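Local structure of computationally designed four-helix bundle protein (Synthetic construct, 3U3B) at residues Lys9-Glu14 / Glu54-Ser59; Met69-Lys74 / Asp88-Lys93. The protein is of unknown function, a hyperthermostable designed four-helix bundle with a completely redesigned hydrophobic core, probably related to histidine-containing phosphotransfer (Hpt) domains. One frame throughout, in Å; residues are numbered along the deposited sequence.

Contact 1: Lys9-Glu14 / Glu54-Ser59; sequences KKVTDE and ETMGFS
V11 carries its CG1 methyl anti to the backbone N (chi1 167°), and this branch meets M56. M56 holds CG anti to its own carbonyl carbon (chi1 -67°), then bends at chi2 and again at chi3. The thioether therefore folds back instead of running straight out. V11 CG1 touches M56 CG at 3.7 Å, and M56 SD lies a little farther from the same methyl, at 4.1 Å. The two side chains cross obliquely. The contact is apolar, with no hydrogen bond between the segments. M56 also serves as a lid on its neighbour: M56 CB sits over the centre of one face of the F58 ring, 3.6 Å above the plane. The fold is a four-helix bundle. Here the long helix 3-30 passes the point where helix 36-56 ends and the chain turns into helix 59-76. The end of helix 36-56 is a Schellman motif with G57, at positive phi, as the C-prime residue. Its inner bond, G57 N to E54 O, is weak at 3.3 Å; the other runs from F58 N to the carbonyl of T53. F58 is the centre of an inverse gamma turn and the N-cap residue of helix 59-76. The CB atoms of M56 and F58 both point toward helix 3-30. T12 gives a looser second touch. T12 CG2 approaches F58 CE2 at 4.5 Å, at an oblique angle to the ring. The other branch of T12 is polar and turns back to its own helix, where OG1 bonds to the carbonyl of I8, with that of K9 also within reach. V11 also packs on I52, one turn earlier in helix 36-56, while the F58 side chain reaches K104 near the modelled C-terminus.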
ATOM      1  N   LYS A   9      -1.169 -18.835   3.015  1.00 29.01           N
ATOM      2  CA  LYS A   9      -1.674 -18.169   4.214  1.00 33.30           C
ATOM      3  C   LYS A   9      -0.601 -17.249   4.836  1.00 28.34           C
ATOM      4  O   LYS A   9      -0.883 -16.104   5.241  1.00 26.71           O
ATOM      5  CB  LYS A   9      -2.125 -19.206   5.232  1.00 42.76           C
ATOM      6  CG  LYS A   9      -2.718 -18.596   6.498  1.00 56.28           C
ATOM      7  CD  LYS A   9      -2.859 -19.631   7.610  1.00 73.64           C
ATOM      8  CE  LYS A   9      -3.475 -19.031   8.878  1.00 86.81           C
ATOM      9  NZ  LYS A   9      -4.894 -18.619   8.671  1.00 91.73           N
ATOM     10  N   LYS A  10       0.625 -17.759   4.909  1.00 29.11           N
ATOM     11  CA  LYS A  10       1.792 -17.005   5.364  1.00 33.59           C
ATOM     12  C   LYS A  10       2.059 -15.757   4.499  1.00 26.96           C
ATOM     13  O   LYS A  10       2.391 -14.668   5.008  1.00 27.03           O
ATOM     14  CB  LYS A  10       3.006 -17.954   5.378  1.00 45.72           C
ATOM     15  CG  LYS A  10       4.267 -17.405   6.061  1.00 60.52           C
ATOM     16  CD  LYS A  10       4.505 -17.995   7.471  1.00 72.99           C
ATOM     17  CE  LYS A  10       5.802 -17.448   8.093  1.00 76.00           C
ATOM     18  NZ  LYS A  10       6.955 -17.529   7.128  1.00 72.92           N
ATOM     19  N   VAL A  11       1.896 -15.892   3.188  1.00 26.09           N
ATOM     20  CA  VAL A  11       2.148 -14.778   2.281  1.00 27.29           C
ATOM     21  C   VAL A  11       1.061 -13.705   2.393  1.00 26.49           C
ATOM     22  O   VAL A  11       1.373 -12.509   2.425  1.00 28.45           O
ATOM     23  CB  VAL A  11       2.271 -15.251   0.837  1.00 30.43           C
ATOM     24  CG1 VAL A  11       2.225 -14.082  -0.144  1.00 31.91           C
ATOM     25  CG2 VAL A  11       3.553 -16.026   0.673  1.00 33.75           C
ATOM     26  N   THR A  12      -0.197 -14.126   2.493  1.00 27.80           N
ATOM     27  CA  THR A  12      -1.297 -13.176   2.619  1.00 27.62           C
ATOM     28  C   THR A  12      -1.306 -12.500   3.985  1.00 27.13           C
ATOM     29  O   THR A  12      -1.716 -11.337   4.103  1.00 28.68           O
ATOM     30  CB  THR A  12      -2.688 -13.807   2.307  1.00 30.77           C
ATOM     31  OG1 THR A  12      -2.930 -14.931   3.153  1.00 36.64           O
ATOM     32  CG2 THR A  12      -2.774 -14.238   0.842  1.00 29.94           C
ATOM     33  N   ASP A  13      -0.875 -13.213   5.018  1.00 27.31           N
ATOM     34  CA  ASP A  13      -0.749 -12.614   6.339  1.00 29.78           C
ATOM     35  C   ASP A  13       0.361 -11.550   6.344  1.00 27.64           C
ATOM     36  O   ASP A  13       0.249 -10.522   7.019  1.00 30.38           O
ATOM     37  CB  ASP A  13      -0.454 -13.669   7.391  1.00 37.11           C
ATOM     38  CG  ASP A  13      -1.690 -14.467   7.792  1.00 46.61           C
ATOM     39  OD1 ASP A  13      -2.816 -14.099   7.390  1.00 50.83           O
ATOM     40  OD2 ASP A  13      -1.532 -15.464   8.529  1.00 50.80           O
ATOM     41  N   GLU A  14       1.417 -11.792   5.586  1.00 26.59           N
ATOM     42  CA  GLU A  14       2.519 -10.848   5.470  1.00 28.79           C
ATOM     43  C   GLU A  14       2.050  -9.578   4.769  1.00 23.45           C
ATOM     44  O   GLU A  14       2.415  -8.458   5.169  1.00 21.80           O
ATOM     45  CB  GLU A  14       3.656 -11.513   4.712  1.00 41.62           C
ATOM     46  CG  GLU A  14       4.866 -10.662   4.436  1.00 56.63           C
ATOM     47  CD  GLU A  14       5.850 -11.393   3.546  1.00 70.63           C
ATOM     48  OE1 GLU A  14       5.415 -12.332   2.851  1.00 72.92           O
ATOM     49  OE2 GLU A  14       7.048 -11.045   3.539  1.00 78.47           O
ATOM     50  N   GLU A  54       3.650  -9.445  -7.296  1.00 32.25           N
ATOM     51  CA  GLU A  54       4.132  -9.846  -8.609  1.00 37.64           C
ATOM     52  C   GLU A  54       4.624 -11.284  -8.560  1.00 36.06           C
ATOM     53  O   GLU A  54       4.380 -12.062  -9.476  1.00 42.53           O
ATOM     54  CB  GLU A  54       5.270  -8.949  -9.096  1.00 37.83           C
ATOM     55  CG  GLU A  54       4.872  -7.537  -9.508  1.00 48.25           C
ATOM     56  CD  GLU A  54       3.840  -7.500 -10.640  1.00 69.40           C
ATOM     57  OE1 GLU A  54       3.288  -8.559 -11.008  1.00 84.47           O
ATOM     58  OE2 GLU A  54       3.572  -6.393 -11.165  1.00 74.27           O
ATOM     59  N   THR A  55       5.334 -11.625  -7.494  1.00 35.54           N
ATOM     60  CA  THR A  55       5.811 -12.980  -7.330  1.00 35.22           C
ATOM     61  C   THR A  55       4.637 -13.950  -7.304  1.00 36.14           C
ATOM     62  O   THR A  55       4.701 -15.033  -7.890  1.00 36.16           O
ATOM     63  CB  THR A  55       6.636 -13.117  -6.040  1.00 40.08           C
ATOM     64  OG1 THR A  55       7.768 -12.234  -6.107  1.00 40.53           O
ATOM     65  CG2 THR A  55       7.124 -14.541  -5.864  1.00 42.27           C
ATOM     66  N   MET A  56       3.568 -13.557  -6.623  1.00 33.75           N
ATOM     67  CA  MET A  56       2.423 -14.438  -6.413  1.00 37.51           C
ATOM     68  C   MET A  56       1.473 -14.499  -7.600  1.00 41.90           C
ATOM     69  O   MET A  56       0.660 -15.424  -7.697  1.00 44.62           O
ATOM     70  CB  MET A  56       1.649 -13.992  -5.169  1.00 37.45           C
ATOM     71  CG  MET A  56       2.422 -14.170  -3.880  1.00 36.62           C
ATOM     72  SD  MET A  56       3.188 -15.803  -3.742  1.00 55.94           S
ATOM     73  CE  MET A  56       1.768 -16.862  -4.034  1.00 78.06           C
ATOM     74  N   GLY A  57       1.572 -13.529  -8.501  1.00 40.41           N
ATOM     75  CA  GLY A  57       0.703 -13.488  -9.664  1.00 44.85           C
ATOM     76  C   GLY A  57      -0.632 -12.829  -9.315  1.00 41.15           C
ATOM     77  O   GLY A  57      -1.634 -12.996 -10.019  1.00 41.70           O
ATOM     78  N   PHE A  58      -0.638 -12.062  -8.228  1.00 35.54           N
ATOM     79  CA  PHE A  58      -1.826 -11.311  -7.816  1.00 34.64           C
ATOM     80  C   PHE A  58      -1.956 -10.018  -8.621  1.00 35.65           C
ATOM     81  O   PHE A  58      -1.759  -8.926  -8.099  1.00 31.97           O
ATOM     82  CB  PHE A  58      -1.764 -10.963  -6.324  1.00 32.21           C
ATOM     83  CG  PHE A  58      -1.794 -12.156  -5.404  1.00 35.70           C
ATOM     84  CD1 PHE A  58      -2.261 -13.391  -5.833  1.00 38.98           C
ATOM     85  CD2 PHE A  58      -1.358 -12.034  -4.099  1.00 34.90           C
ATOM     86  CE1 PHE A  58      -2.284 -14.473  -4.969  1.00 40.58           C
ATOM     87  CE2 PHE A  58      -1.381 -13.115  -3.234  1.00 37.46           C
ATOM     88  CZ  PHE A  58      -1.845 -14.340  -3.677  1.00 39.40           C
ATOM     89  N   SER A  59      -2.301 -10.152  -9.891  1.00 42.89           N
ATOM     90  CA  SER A  59      -2.254  -9.045 -10.840  1.00 48.08           C
ATOM     91  C   SER A  59      -3.213  -7.896 -10.535  1.00 48.69           C
ATOM     92  O   SER A  59      -2.891  -6.742 -10.781  1.00 48.16           O
ATOM     93  CB  SER A  59      -2.554  -9.577 -12.239  1.00 58.33           C
ATOM     94  OG  SER A  59      -3.708 -10.390 -12.196  1.00 64.89           O
TER

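Contact 2: Met69-Lys74 / Asp88-Lys93; sequences MNLVDK and DKVKKK
L71 and V90 bring the two helical segments closest, with L71 CA 7.7 Å from V90 CA, and the segments run in opposite directions. Both residues point their CB toward the opposing helix. L71 sets CG anti to its backbone N (chi1 -166°), which extends the leucine from helix 59-76 toward helix 84-102. Its CD2 methyl does the touching. L71 CD2 lies 3.5 Å from V90 CG2, a close apolar meeting of two methyls. L71 has two deposited conformers, however, and this distance holds for one of them, so the detail of the fit is less certain. V90 presents the branch that stands beside its backbone N; CG1 is the branch anti to that atom. The two helices are consecutive in the chain and form an antiparallel hairpin within the four-helix bundle. V90 is buried; it also packs on M75 of helix 59-76 and on I26 of helix 3-30. K89 approaches the same leucine methyl from the preceding position in helix 84-102. Its extended chain passes L71 at an angle, and K89 CD comes within 4.1 Å of L71 CD2. The lysine touches with its aliphatic part, and the residue as a whole is exposed. No hydrogen bond or salt bridge joins the segments. K91 NZ forms a salt bridge with E30, and K74 NZ one with E79. M69, two residues before L71, packs on Y43, V46 and H47, which places helix 36-56 on another side of helix 59-76.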
ATOM      1  N   MET A  69       1.749   3.850  -5.687  1.00 25.20           N
ATOM      2  CA  MET A  69       3.127   4.295  -5.804  1.00 28.23           C
ATOM      3  C   MET A  69       3.246   5.502  -6.731  1.00 31.85           C
ATOM      4  O   MET A  69       3.994   6.446  -6.443  1.00 34.33           O
ATOM      5  CB  MET A  69       4.018   3.155  -6.322  1.00 28.96           C
ATOM      6  CG  MET A  69       4.147   2.044  -5.323  1.00 27.85           C
ATOM      7  SD  MET A  69       4.804   0.534  -6.101  1.00 43.37           S
ATOM      8  CE  MET A  69       6.291   1.204  -6.821  1.00 61.72           C
ATOM      9  N   ASN A  70       2.504   5.499  -7.833  1.00 34.48           N
ATOM     10  CA  ASN A  70       2.543   6.655  -8.712  1.00 37.52           C
ATOM     11  C   ASN A  70       2.137   7.931  -7.983  1.00 33.43           C
ATOM     12  O   ASN A  70       2.804   8.963  -8.131  1.00 35.36           O
ATOM     13  CB  ASN A  70       1.651   6.465  -9.939  1.00 47.15           C
ATOM     14  CG  ASN A  70       2.222   5.472 -10.929  1.00 57.11           C
ATOM     15  OD1 ASN A  70       3.401   5.104 -10.861  1.00 61.88           O
ATOM     16  ND2 ASN A  70       1.385   5.040 -11.870  1.00 62.14           N
ATOM     17  N   LEU A  71       1.054   7.861  -7.210  1.00 31.23           N
ATOM     18  CA  LEU A  71       0.562   9.026  -6.483  0.52 30.69           C
ATOM     19  C   LEU A  71       1.561   9.454  -5.414  1.00 30.01           C
ATOM     20  O   LEU A  71       1.889  10.633  -5.304  1.00 30.18           O
ATOM     21  CB  LEU A  71      -0.797   8.723  -5.844  0.52 31.32           C
ATOM     22  CG  LEU A  71      -1.587   9.927  -5.326  0.52 37.46           C
ATOM     23  CD1 LEU A  71      -1.877  10.929  -6.441  0.52 39.86           C
ATOM     24  CD2 LEU A  71      -2.879   9.446  -4.697  0.52 39.13           C
ATOM     25  N   VAL A  72       2.064   8.498  -4.645  1.00 29.58           N
ATOM     26  CA  VAL A  72       3.002   8.840  -3.598  1.00 29.17           C
ATOM     27  C   VAL A  72       4.304   9.363  -4.195  1.00 31.79           C
ATOM     28  O   VAL A  72       4.878  10.336  -3.695  1.00 34.18           O
ATOM     29  CB  VAL A  72       3.237   7.674  -2.625  1.00 28.24           C
ATOM     30  CG1 VAL A  72       4.268   8.077  -1.597  1.00 28.85           C
ATOM     31  CG2 VAL A  72       1.952   7.328  -1.929  1.00 25.34           C
ATOM     32  N   ASP A  73       4.773   8.764  -5.286  1.00 31.27           N
ATOM     33  CA  ASP A  73       5.964   9.306  -5.915  1.00 32.93           C
ATOM     34  C   ASP A  73       5.827  10.800  -6.308  1.00 36.03           C
ATOM     35  O   ASP A  73       6.760  11.607  -6.088  1.00 35.48           O
ATOM     36  CB  ASP A  73       6.364   8.480  -7.126  1.00 37.66           C
ATOM     37  CG  ASP A  73       7.711   8.892  -7.659  1.00 48.41           C
ATOM     38  OD1 ASP A  73       8.703   8.743  -6.911  1.00 51.61           O
ATOM     39  OD2 ASP A  73       7.784   9.368  -8.810  1.00 54.05           O
ATOM     40  N   LYS A  74       4.693  11.169  -6.900  1.00 37.83           N
ATOM     41  CA  LYS A  74       4.410  12.574  -7.230  1.00 40.98           C
ATOM     42  C   LYS A  74       4.497  13.492  -5.994  1.00 40.94           C
ATOM     43  O   LYS A  74       5.009  14.613  -6.080  1.00 43.24           O
ATOM     44  CB  LYS A  74       3.035  12.717  -7.902  1.00 42.23           C
ATOM     45  CG  LYS A  74       3.001  12.316  -9.384  1.00 51.09           C
ATOM     46  CD  LYS A  74       1.589  12.529  -9.958  1.00 60.33           C
ATOM     47  CE  LYS A  74       1.337  11.803 -11.298  1.00 69.48           C
ATOM     48  NZ  LYS A  74       1.863  12.508 -12.515  1.00 75.93           N
ATOM     49  N   ASP A  88      -7.030  11.110   0.959  1.00 40.72           N
ATOM     50  CA  ASP A  88      -8.230  10.296   0.860  1.00 41.44           C
ATOM     51  C   ASP A  88      -8.178   9.345  -0.338  1.00 39.76           C
ATOM     52  O   ASP A  88      -8.681   8.223  -0.260  1.00 37.74           O
ATOM     53  CB  ASP A  88      -9.480  11.171   0.787  1.00 51.33           C
ATOM     54  CG  ASP A  88      -9.778  11.868   2.102  1.00 58.95           C
ATOM     55  OD1 ASP A  88      -9.400  11.327   3.169  1.00 59.43           O
ATOM     56  OD2 ASP A  88     -10.399  12.952   2.063  1.00 66.84           O
ATOM     57  N   LYS A  89      -7.591   9.764  -1.448  1.00 40.62           N
ATOM     58  CA  LYS A  89      -7.560   8.870  -2.598  1.00 41.64           C
ATOM     59  C   LYS A  89      -6.607   7.702  -2.348  1.00 34.50           C
ATOM     60  O   LYS A  89      -6.874   6.575  -2.763  1.00 33.54           O
ATOM     61  CB  LYS A  89      -7.180   9.613  -3.875  1.00 52.04           C
ATOM     62  CG  LYS A  89      -7.547   8.837  -5.139  1.00 59.29           C
ATOM     63  CD  LYS A  89      -6.669   9.278  -6.289  1.00 63.56           C
ATOM     64  CE  LYS A  89      -7.336   9.147  -7.654  1.00 67.00           C
ATOM     65  NZ  LYS A  89      -6.406   9.650  -8.720  1.00 69.18           N
ATOM     66  N   VAL A  90      -5.501   7.985  -1.669  1.00 30.16           N
ATOM     67  CA  VAL A  90      -4.603   6.938  -1.191  1.00 27.39           C
ATOM     68  C   VAL A  90      -5.314   5.940  -0.252  1.00 28.32           C
ATOM     69  O   VAL A  90      -5.185   4.722  -0.399  1.00 26.35           O
ATOM     70  CB  VAL A  90      -3.408   7.533  -0.434  1.00 30.04           C
ATOM     71  CG1 VAL A  90      -2.549   6.417   0.147  1.00 28.53           C
ATOM     72  CG2 VAL A  90      -2.584   8.394  -1.353  1.00 31.33           C
ATOM     73  N   LYS A  91      -6.022   6.452   0.735  1.00 29.28           N
ATOM     74  CA  LYS A  91      -6.776   5.594   1.644  1.00 27.46           C
ATOM     75  C   LYS A  91      -7.789   4.749   0.873  1.00 28.27           C
ATOM     76  O   LYS A  91      -7.918   3.550   1.106  1.00 27.71           O
ATOM     77  CB  LYS A  91      -7.483   6.450   2.682  1.00 28.12           C
ATOM     78  CG  LYS A  91      -6.564   6.999   3.712  1.00 28.64           C
ATOM     79  CD  LYS A  91      -7.373   7.932   4.576  1.00 37.46           C
ATOM     80  CE  LYS A  91      -6.542   8.567   5.655  1.00 45.82           C
ATOM     81  NZ  LYS A  91      -7.389   9.597   6.335  1.00 50.69           N
ATOM     82  N   LYS A  92      -8.504   5.369  -0.053  1.00 29.18           N
ATOM     83  CA  LYS A  92      -9.502   4.658  -0.812  1.00 30.47           C
ATOM     84  C   LYS A  92      -8.893   3.483  -1.608  1.00 30.17           C
ATOM     85  O   LYS A  92      -9.477   2.393  -1.698  1.00 30.89           O
ATOM     86  CB  LYS A  92     -10.185   5.613  -1.763  1.00 35.82           C
ATOM     87  CG  LYS A  92     -11.175   4.922  -2.632  1.00 42.99           C
ATOM     88  CD  LYS A  92     -11.825   5.907  -3.546  1.00 54.07           C
ATOM     89  CE  LYS A  92     -12.615   5.203  -4.619  1.00 64.36           C
ATOM     90  NZ  LYS A  92     -12.881   6.131  -5.757  1.00 73.40           N
ATOM     91  N   LYS A  93      -7.722   3.704  -2.188  1.00 27.63           N
ATOM     92  CA  LYS A  93      -7.050   2.633  -2.910  1.00 26.44           C
ATOM     93  C   LYS A  93      -6.518   1.552  -1.999  1.00 27.32           C
ATOM     94  O   LYS A  93      -6.497   0.394  -2.364  1.00 27.58           O
ATOM     95  CB  LYS A  93      -5.881   3.170  -3.727  1.00 28.06           C
ATOM     96  CG  LYS A  93      -6.319   3.854  -4.973  1.00 35.70           C
ATOM     97  CD  LYS A  93      -5.125   4.379  -5.741  1.00 44.47           C
ATOM     98  CE  LYS A  93      -5.597   5.387  -6.782  1.00 55.06           C
ATOM     99  NZ  LYS A  93      -6.822   4.892  -7.497  1.00 62.13           N
TER

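Contact 1 and contact 2 lie on opposite sides of the chain's centre. Their centres are about 21 Å apart, and their nearest atoms are about 9 Å apart, so they do not touch. Both segments of contact 1 come earlier in the chain than those of contact 2. Together they draw on all four helices. Contact 1 joins helix 3-30 to the end of helix 36-56, and contact 2 joins helix 59-76 to helix 84-102. The turn at G57 and F58 leads from one to the other, since helix 59-76 starts there and carries L71. The centre of contact 1 lies about 13 Å from the centre of the chain, that of contact 2 about 9 Å.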